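Local coordinates for protein acetyltransferase (Elizabethkingia anophelis, PDB 6AO7) that binds acetyl-CoA as a dimeric GNAT-family protein and probably transfers its acetyl group to an acceptor, as in other members of the family, at residues L107-G112 against I156-E161; G112-G117 against I150-M155. One frame throughout, in Å; residues are numbered along the deposited sequence.

Contact 1: L107-G112 against I156-E161. With ACO (acetyl coenzyme *a), chain B.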
loop_
_atom_site.group_PDB
_atom_site.type_symbol
_atom_site.label_atom_id
_atom_site.label_comp_id
_atom_site.label_asym_id
_atom_site.label_seq_id
_atom_site.Cartn_x
_atom_site.Cartn_y
_atom_site.Cartn_z
ATOM N N LEU A 107 -8.817 15.863 -4.162
ATOM C CA LEU A 107 -9.727 14.792 -3.785
ATOM C C LEU A 107 -8.939 13.779 -2.969
ATOM O O LEU A 107 -7.851 13.356 -3.376
ATOM C CB LEU A 107 -10.341 14.152 -5.031
ATOM C CG LEU A 107 -11.413 13.064 -4.879
ATOM C CD1 LEU A 107 -12.630 13.587 -4.118
ATOM C CD2 LEU A 107 -11.794 12.575 -6.248
ATOM N N VAL A 108 -9.466 13.416 -1.812
ATOM C CA VAL A 108 -8.743 12.560 -0.885
ATOM C C VAL A 108 -9.569 11.307 -0.604
ATOM O O VAL A 108 -10.799 11.344 -0.599
ATOM C CB VAL A 108 -8.424 13.322 0.409
ATOM C CG1 VAL A 108 -7.946 12.384 1.491
ATOM C CG2 VAL A 108 -7.378 14.400 0.118
ATOM N N ILE A 109 -8.883 10.187 -0.404
ATOM C CA ILE A 109 -9.524 8.969 0.076
ATOM C C ILE A 109 -8.570 8.263 1.029
ATOM O O ILE A 109 -7.355 8.235 0.805
ATOM C CB ILE A 109 -9.947 8.064 -1.092
ATOM C CG1 ILE A 109 -10.847 6.933 -0.580
ATOM C CG2 ILE A 109 -8.696 7.538 -1.862
ATOM C CD1 ILE A 109 -11.574 6.175 -1.690
ATOM N N GLY A 110 -9.119 7.714 2.108
ATOM C CA GLY A 110 -8.314 6.997 3.080
ATOM C C GLY A 110 -8.747 5.554 3.229
ATOM O O GLY A 110 -9.938 5.286 3.387
ATOM N N THR A 111 -7.814 4.610 3.172
ATOM C CA THR A 111 -8.167 3.207 3.326
ATOM C C THR A 111 -7.212 2.560 4.332
ATOM O O THR A 111 -6.291 3.198 4.842
ATOM C CB THR A 111 -8.155 2.482 1.975
ATOM O OG1 THR A 111 -8.782 1.200 2.131
ATOM C CG2 THR A 111 -6.700 2.301 1.471
ATOM N N GLY A 112 -7.451 1.285 4.644
ATOM C CA GLY A 112 -6.668 0.624 5.671
ATOM C C GLY A 112 -5.311 0.166 5.175
ATOM O O GLY A 112 -5.097 -0.097 3.984
ATOM N N ILE A 156 -4.167 4.794 5.396
ATOM C CA ILE A 156 -3.351 5.307 4.304
ATOM C C ILE A 156 -4.175 6.322 3.538
ATOM O O ILE A 156 -5.250 5.994 3.020
ATOM C CB ILE A 156 -2.885 4.179 3.373
ATOM C CG1 ILE A 156 -2.173 3.109 4.182
ATOM C CG2 ILE A 156 -2.010 4.750 2.265
ATOM C CD1 ILE A 156 -1.886 1.879 3.363
ATOM N N LEU A 157 -3.691 7.557 3.469
ATOM C CA LEU A 157 -4.419 8.630 2.805
ATOM C C LEU A 157 -3.825 8.845 1.419
ATOM O O LEU A 157 -2.606 8.976 1.282
ATOM C CB LEU A 157 -4.338 9.917 3.631
ATOM C CG LEU A 157 -5.507 10.907 3.640
ATOM C CD1 LEU A 157 -6.730 10.305 4.314
ATOM C CD2 LEU A 157 -5.117 12.209 4.313
ATOM N N LEU A 158 -4.681 8.881 0.404
ATOM C CA LEU A 158 -4.265 9.139 -0.966
ATOM C C LEU A 158 -4.951 10.398 -1.473
ATOM O O LEU A 158 -6.078 10.698 -1.092
ATOM C CB LEU A 158 -4.601 7.969 -1.910
ATOM C CG LEU A 158 -4.113 6.572 -1.528
ATOM C CD1 LEU A 158 -5.147 5.832 -0.671
ATOM C CD2 LEU A 158 -3.796 5.740 -2.801
ATOM N N THR A 159 -4.271 11.112 -2.367
ATOM C CA THR A 159 -4.691 12.435 -2.791
ATOM C C THR A 159 -4.556 12.548 -4.291
ATOM O O THR A 159 -3.548 12.136 -4.865
ATOM C CB THR A 159 -3.851 13.550 -2.158
ATOM O OG1 THR A 159 -3.881 13.427 -0.734
ATOM C CG2 THR A 159 -4.394 14.905 -2.562
ATOM N N MET A 160 -5.559 13.142 -4.916
ATOM C CA MET A 160 -5.538 13.398 -6.346
ATOM C C MET A 160 -5.676 14.892 -6.563
ATOM O O MET A 160 -6.607 15.506 -6.034
ATOM C CB MET A 160 -6.668 12.664 -7.057
ATOM C CG MET A 160 -6.756 13.002 -8.519
ATOM S SD MET A 160 -8.265 12.330 -9.221
ATOM C CE MET A 160 -8.297 13.168 -10.803
ATOM N N GLU A 161 -4.754 15.475 -7.329
ATOM C CA GLU A 161 -4.881 16.879 -7.707
ATOM C C GLU A 161 -5.871 16.972 -8.860
ATOM O O GLU A 161 -5.696 16.311 -9.889
ATOM C CB GLU A 161 -3.521 17.466 -8.087
HETATM N N1A ACO B . -4.558 -6.745 -5.687
HETATM C C2A ACO B . -4.910 -5.572 -6.215
HETATM N N3A ACO B . -5.893 -5.300 -7.076
HETATM C C4A ACO B . -6.549 -6.412 -7.423
HETATM C C5A ACO B . -6.287 -7.702 -6.983
HETATM C C6A ACO B . -5.235 -7.855 -6.056
HETATM N N6A ACO B . -4.860 -9.027 -5.537
HETATM N N7A ACO B . -7.129 -8.612 -7.603
HETATM C C8A ACO B . -7.871 -7.864 -8.386
HETATM N N9A ACO B . -7.579 -6.526 -8.323
HETATM C C1B ACO B . -8.174 -5.436 -9.094
HETATM C C2B ACO B . -9.112 -5.834 -10.222
HETATM O O2B ACO B . -8.418 -6.328 -11.359
HETATM C C3B ACO B . -9.727 -4.467 -10.513
HETATM O O3B ACO B . -8.820 -3.625 -11.253
HETATM P P3B ACO B . -8.765 -3.462 -12.851
HETATM O O7A ACO B . -8.269 -4.819 -13.391
HETATM O O8A ACO B . -10.189 -3.047 -13.289
HETATM O O9A ACO B . -7.788 -2.359 -13.150
HETATM C C4B ACO B . -9.774 -3.792 -9.133
HETATM O O4B ACO B . -8.970 -4.621 -8.258
HETATM C C5B ACO B . -11.172 -3.586 -8.600
HETATM O O5B ACO B . -11.839 -2.826 -9.632
HETATM P P1A ACO B . -13.493 -2.669 -9.699
HETATM O O1A ACO B . -14.196 -3.852 -10.247
HETATM O O2A ACO B . -13.738 -1.417 -10.527
HETATM O O3A ACO B . -13.831 -2.462 -8.156
HETATM P P2A ACO B . -15.169 -2.703 -7.318
HETATM O O4A ACO B . -16.265 -2.653 -8.309
HETATM O O5A ACO B . -15.062 -4.052 -6.631
HETATM O O6A ACO B . -15.224 -1.579 -6.196
HETATM C CBP ACO B . -14.720 -1.378 -3.836
HETATM C CCP ACO B . -14.157 -1.447 -5.250
HETATM C CDP ACO B . -15.591 -0.115 -3.720
HETATM C CEP ACO B . -13.546 -1.281 -2.848
HETATM C CAP ACO B . -15.603 -2.622 -3.557
HETATM O OAP ACO B . -14.858 -3.811 -3.763
HETATM C C9P ACO B . -16.302 -2.638 -2.207
HETATM O O9P ACO B . -17.363 -2.042 -2.058
HETATM N N8P ACO B . -15.679 -3.262 -1.213
HETATM C C7P ACO B . -16.193 -3.261 0.149
HETATM C C6P ACO B . -16.309 -1.853 0.724
HETATM C C5P ACO B . -14.979 -1.136 0.756
HETATM O O5P ACO B . -13.952 -1.715 1.097
HETATM N N4P ACO B . -14.994 0.147 0.402
HETATM C C3P ACO B . -13.814 1.004 0.431
HETATM C C2P ACO B . -13.367 1.322 1.843
HETATM S S1P ACO B . -12.363 2.840 2.055
HETATM C C ACO B . -13.651 4.062 1.996
HETATM O O ACO B . -14.801 3.783 1.795
HETATM C CH3 ACO B . -13.143 5.461 2.170
#

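Contact 2: G112-G117 against I150-M155. With ACO (acetyl coenzyme *a), chain B.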
loop_
_atom_site.group_PDB
_atom_site.type_symbol
_atom_site.label_atom_id
_atom_site.label_comp_id
_atom_site.label_asym_id
_atom_site.label_seq_id
_atom_site.Cartn_x
_atom_site.Cartn_y
_atom_site.Cartn_z
ATOM N N GLY A 112 -7.451 1.285 4.644
ATOM C CA GLY A 112 -6.668 0.624 5.671
ATOM C C GLY A 112 -5.311 0.166 5.175
ATOM O O GLY A 112 -5.097 -0.097 3.984
ATOM N N ASN A 113 -4.362 0.056 6.114
ATOM C CA ASN A 113 -3.030 -0.419 5.731
ATOM C C ASN A 113 -3.080 -1.819 5.120
ATOM O O ASN A 113 -2.250 -2.155 4.275
ATOM C CB ASN A 113 -2.078 -0.396 6.932
ATOM C CG ASN A 113 -2.585 -1.208 8.109
ATOM O OD1 ASN A 113 -3.343 -0.710 8.932
ATOM N ND2 ASN A 113 -2.134 -2.458 8.213
ATOM N N SER A 114 -4.041 -2.635 5.525
ATOM C CA SER A 114 -4.168 -4.001 5.029
ATOM C C SER A 114 -4.898 -4.091 3.694
ATOM O O SER A 114 -4.938 -5.179 3.107
ATOM C CB SER A 114 -4.906 -4.839 6.067
ATOM O OG SER A 114 -6.064 -4.134 6.505
ATOM N N SER A 115 -5.450 -2.981 3.202
ATOM C CA SER A 115 -6.294 -2.959 2.001
ATOM C C SER A 115 -5.456 -2.799 0.737
ATOM O O SER A 115 -5.630 -1.847 -0.030
ATOM C CB SER A 115 -7.313 -1.827 2.094
ATOM O OG SER A 115 -8.169 -1.994 3.193
ATOM N N THR A 116 -4.529 -3.749 0.531
ATOM C CA THR A 116 -3.546 -3.592 -0.532
ATOM C C THR A 116 -4.183 -3.663 -1.913
ATOM O O THR A 116 -3.724 -2.978 -2.832
ATOM C CB THR A 116 -2.419 -4.630 -0.381
ATOM O OG1 THR A 116 -2.943 -5.969 -0.476
ATOM C CG2 THR A 116 -1.736 -4.456 0.963
ATOM N N GLY A 117 -5.244 -4.462 -2.085
ATOM C CA GLY A 117 -5.991 -4.410 -3.333
ATOM C C GLY A 117 -6.561 -3.039 -3.638
ATOM O O GLY A 117 -6.493 -2.568 -4.777
ATOM N N ILE A 150 -3.791 -9.512 8.153
ATOM C CA ILE A 150 -3.078 -8.319 8.611
ATOM C C ILE A 150 -4.052 -7.499 9.440
ATOM O O ILE A 150 -5.196 -7.292 9.026
ATOM C CB ILE A 150 -2.563 -7.466 7.434
ATOM C CG1 ILE A 150 -1.744 -8.307 6.469
ATOM C CG2 ILE A 150 -1.745 -6.284 7.943
ATOM C CD1 ILE A 150 -0.738 -9.142 7.153
ATOM N N GLU A 151 -3.603 -7.011 10.587
ATOM C CA GLU A 151 -4.449 -6.138 11.385
ATOM C C GLU A 151 -4.503 -4.756 10.744
ATOM O O GLU A 151 -3.476 -4.200 10.336
ATOM C CB GLU A 151 -3.936 -6.052 12.820
ATOM C CG GLU A 151 -4.927 -5.480 13.786
ATOM C CD GLU A 151 -4.404 -5.433 15.209
ATOM O OE1 GLU A 151 -3.205 -5.739 15.424
ATOM O OE2 GLU A 151 -5.196 -5.085 16.114
ATOM N N CYS A 152 -5.701 -4.207 10.654
ATOM C CA CYS A 152 -5.930 -2.912 10.022
ATOM C C CYS A 152 -5.926 -1.845 11.112
ATOM O O CYS A 152 -6.960 -1.545 11.716
ATOM C CB CYS A 152 -7.244 -2.946 9.259
ATOM S SG CYS A 152 -7.640 -1.413 8.430
ATOM N N THR A 153 -4.760 -1.254 11.358
ATOM C CA THR A 153 -4.600 -0.258 12.417
ATOM C C THR A 153 -4.508 1.173 11.904
ATOM O O THR A 153 -4.984 2.101 12.569
ATOM C CB THR A 153 -3.335 -0.540 13.239
ATOM O OG1 THR A 153 -2.225 -0.652 12.348
ATOM C CG2 THR A 153 -3.461 -1.821 14.041
ATOM N N ASP A 154 -3.864 1.388 10.763
ATOM C CA ASP A 154 -3.519 2.724 10.306
ATOM C C ASP A 154 -4.297 3.063 9.044
ATOM O O ASP A 154 -4.687 2.181 8.275
ATOM C CB ASP A 154 -2.014 2.839 10.028
ATOM C CG ASP A 154 -1.157 2.234 11.131
ATOM O OD1 ASP A 154 -0.156 1.557 10.807
ATOM O OD2 ASP A 154 -1.471 2.422 12.327
ATOM N N MET A 155 -4.544 4.350 8.831
ATOM C CA MET A 155 -5.178 4.793 7.601
ATOM C C MET A 155 -4.110 5.281 6.635
ATOM O O MET A 155 -3.238 6.068 7.018
ATOM C CB MET A 155 -6.200 5.899 7.848
ATOM C CG MET A 155 -6.573 6.588 6.567
ATOM S SD MET A 155 -7.918 7.742 6.788
ATOM C CE MET A 155 -9.276 6.569 6.896
HETATM N N1A ACO B . -4.558 -6.745 -5.687
HETATM C C2A ACO B . -4.910 -5.572 -6.215
HETATM N N3A ACO B . -5.893 -5.300 -7.076
HETATM C C4A ACO B . -6.549 -6.412 -7.423
HETATM C C5A ACO B . -6.287 -7.702 -6.983
HETATM C C6A ACO B . -5.235 -7.855 -6.056
HETATM N N6A ACO B . -4.860 -9.027 -5.537
HETATM N N7A ACO B . -7.129 -8.612 -7.603
HETATM C C8A ACO B . -7.871 -7.864 -8.386
HETATM N N9A ACO B . -7.579 -6.526 -8.323
HETATM C C1B ACO B . -8.174 -5.436 -9.094
HETATM C C2B ACO B . -9.112 -5.834 -10.222
HETATM O O2B ACO B . -8.418 -6.328 -11.359
HETATM C C3B ACO B . -9.727 -4.467 -10.513
HETATM O O3B ACO B . -8.820 -3.625 -11.253
HETATM P P3B ACO B . -8.765 -3.462 -12.851
HETATM O O7A ACO B . -8.269 -4.819 -13.391
HETATM O O8A ACO B . -10.189 -3.047 -13.289
HETATM O O9A ACO B . -7.788 -2.359 -13.150
HETATM C C4B ACO B . -9.774 -3.792 -9.133
HETATM O O4B ACO B . -8.970 -4.621 -8.258
HETATM C C5B ACO B . -11.172 -3.586 -8.600
HETATM O O5B ACO B . -11.839 -2.826 -9.632
HETATM P P1A ACO B . -13.493 -2.669 -9.699
HETATM O O1A ACO B . -14.196 -3.852 -10.247
HETATM O O2A ACO B . -13.738 -1.417 -10.527
HETATM O O3A ACO B . -13.831 -2.462 -8.156
HETATM P P2A ACO B . -15.169 -2.703 -7.318
HETATM O O4A ACO B . -16.265 -2.653 -8.309
HETATM O O5A ACO B . -15.062 -4.052 -6.631
HETATM O O6A ACO B . -15.224 -1.579 -6.196
HETATM C CBP ACO B . -14.720 -1.378 -3.836
HETATM C CCP ACO B . -14.157 -1.447 -5.250
HETATM C CDP ACO B . -15.591 -0.115 -3.720
HETATM C CEP ACO B . -13.546 -1.281 -2.848
HETATM C CAP ACO B . -15.603 -2.622 -3.557
HETATM O OAP ACO B . -14.858 -3.811 -3.763
HETATM C C9P ACO B . -16.302 -2.638 -2.207
HETATM O O9P ACO B . -17.363 -2.042 -2.058
HETATM N N8P ACO B . -15.679 -3.262 -1.213
HETATM C C7P ACO B . -16.193 -3.261 0.149
HETATM C C6P ACO B . -16.309 -1.853 0.724
HETATM C C5P ACO B . -14.979 -1.136 0.756
HETATM O O5P ACO B . -13.952 -1.715 1.097
HETATM N N4P ACO B . -14.994 0.147 0.402
HETATM C C3P ACO B . -13.814 1.004 0.431
HETATM C C2P ACO B . -13.367 1.322 1.843
HETATM S S1P ACO B . -12.363 2.840 2.055
HETATM C C ACO B . -13.651 4.062 1.996
HETATM O O ACO B . -14.801 3.783 1.795
HETATM C CH3 ACO B . -13.143 5.461 2.170
#

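Contact 1: L107-G112 against I156-E161
Ile109 and Leu158 face each other as a hydrogen-bonded antiparallel pair, and their side chains run alongside one another on the same face of the sheet, though the tip of Ile109 veers off from strand 155-161. Leu158 CD1 rests 4.1 Å from Ile109 CG2 and comes to 3.6 Å from the carbonyl oxygen Ile109 O. Between the two backbones, Leu158 N reaches Ile109 O at 2.8 Å with an N-H...O angle of 172°, while Ile109 N returns a bond to Leu158 O. The same reciprocal pair of N-H...O bonds joins Leu107 with Met160 and Thr111 with Ile156, six hydrogen bonds in all. In the non-hydrogen-bonded pairs between them, CA-H groups lean on carbonyls, as where Gly110 CA lies 3.2 Å from Ile156 O.

On the other face of the sheet, Leu157 crosses Val108 obliquely, its CG 3.6 Å from Val108 CG1. Val108 CG1 stands anti to the backbone N (chi1 168°); CG2 is thereby turned toward Thr159, 3.7 Å from OG1. The N-to-C directions of the two short segments differ by 157°, a twisted antiparallel pairing within the central mixed sheet of the GNAT fold. Acetyl-CoA meets strand 106-112 at residues 109-111: its CH3 lies 3.4 Å from Gly110 O and 3.9 Å from Ile109 CG1.

Further out, Thr111 OG1 is hydrogen-bonded to Gln118 of helix 116-124, and Thr159 OG1 to Thr130 on the adjoining strand 128-133. Phe127 packs on Leu107, Ile109, Leu158 and Met160, and helix 87-101 adds Ile96 against Leu107 and Met160.

Contact 2: G112-G117 against I150-M155
Asn113 supplies the polar grip on segment 150-155, and its carboxamide works as both acceptor and donor. OD1 accepts Asp154 N at 2.8 Å along a nearly straight N-H...O line (169°). A second, weak bond comes to OD1 from Thr153 N at 2.9 Å, bent to 129°. At the amide's other end ND2 donates to Glu151 O over 3.1 Å, and this acceptor lies nearly in the amide plane. The carboxamide thus engages three successive peptide groups of segment 150-155, which would restrain its rotation. A chi1 of 57° holds it near its own main chain, where OD1 and the backbone N both face segment 150-155. Asn113 N itself donates to Asp154 O at 3.0 Å.

Van der Waals contacts fill in beside it. Ser114 CB meets Ile150 CB at 3.8 Å, and Ser114 OG lies 3.2 Å from Cys152 CB, its hydrogen bond going to Glu147. Cys152 SG packs 3.6 Å from Gly112 CA, against a backbone position with no side chain.

A type I turn from Gly112 to Ser115, closed by Ser115 N to Gly112 O, carries strand 106-112 into helix 116-124, whose Gly117 touches the adenine of acetyl-CoA. Asp154 OD2 accepts a hydrogen bond from Asn135 N and forms a salt bridge with Arg128 of the second subunit. Across the same dimer interface, Gln123 of the second subunit hydrogen-bonds Asn113 ND2, while helix 136-140 packs Phe137 against Cys152 and Met155.

Overall arrangement
From the N terminus, the chain passes through strands 14-17 to 70-78 and helix 87-101 before entering strand 106-112, which holds the first half of contact 1. At Gly112, common to both contacts, it turns into helix 116-124, then runs through strand 128-133, helix 136-140 and the small 146-147/150-151 hairpin. Segment 150-155 closes the inner loop at contact 2; strand 155-161 follows directly and closes the outer loop at contact 1, so the pairings nest without crossing. Their centres lie about 13 Å apart, and Ile156 CD1 touches Asn113 CA at 3.5 Å. Contact 1 joins strands within the central sheet, whereas contact 2 ties the strand-to-helix turn to the segment bordering the second subunit.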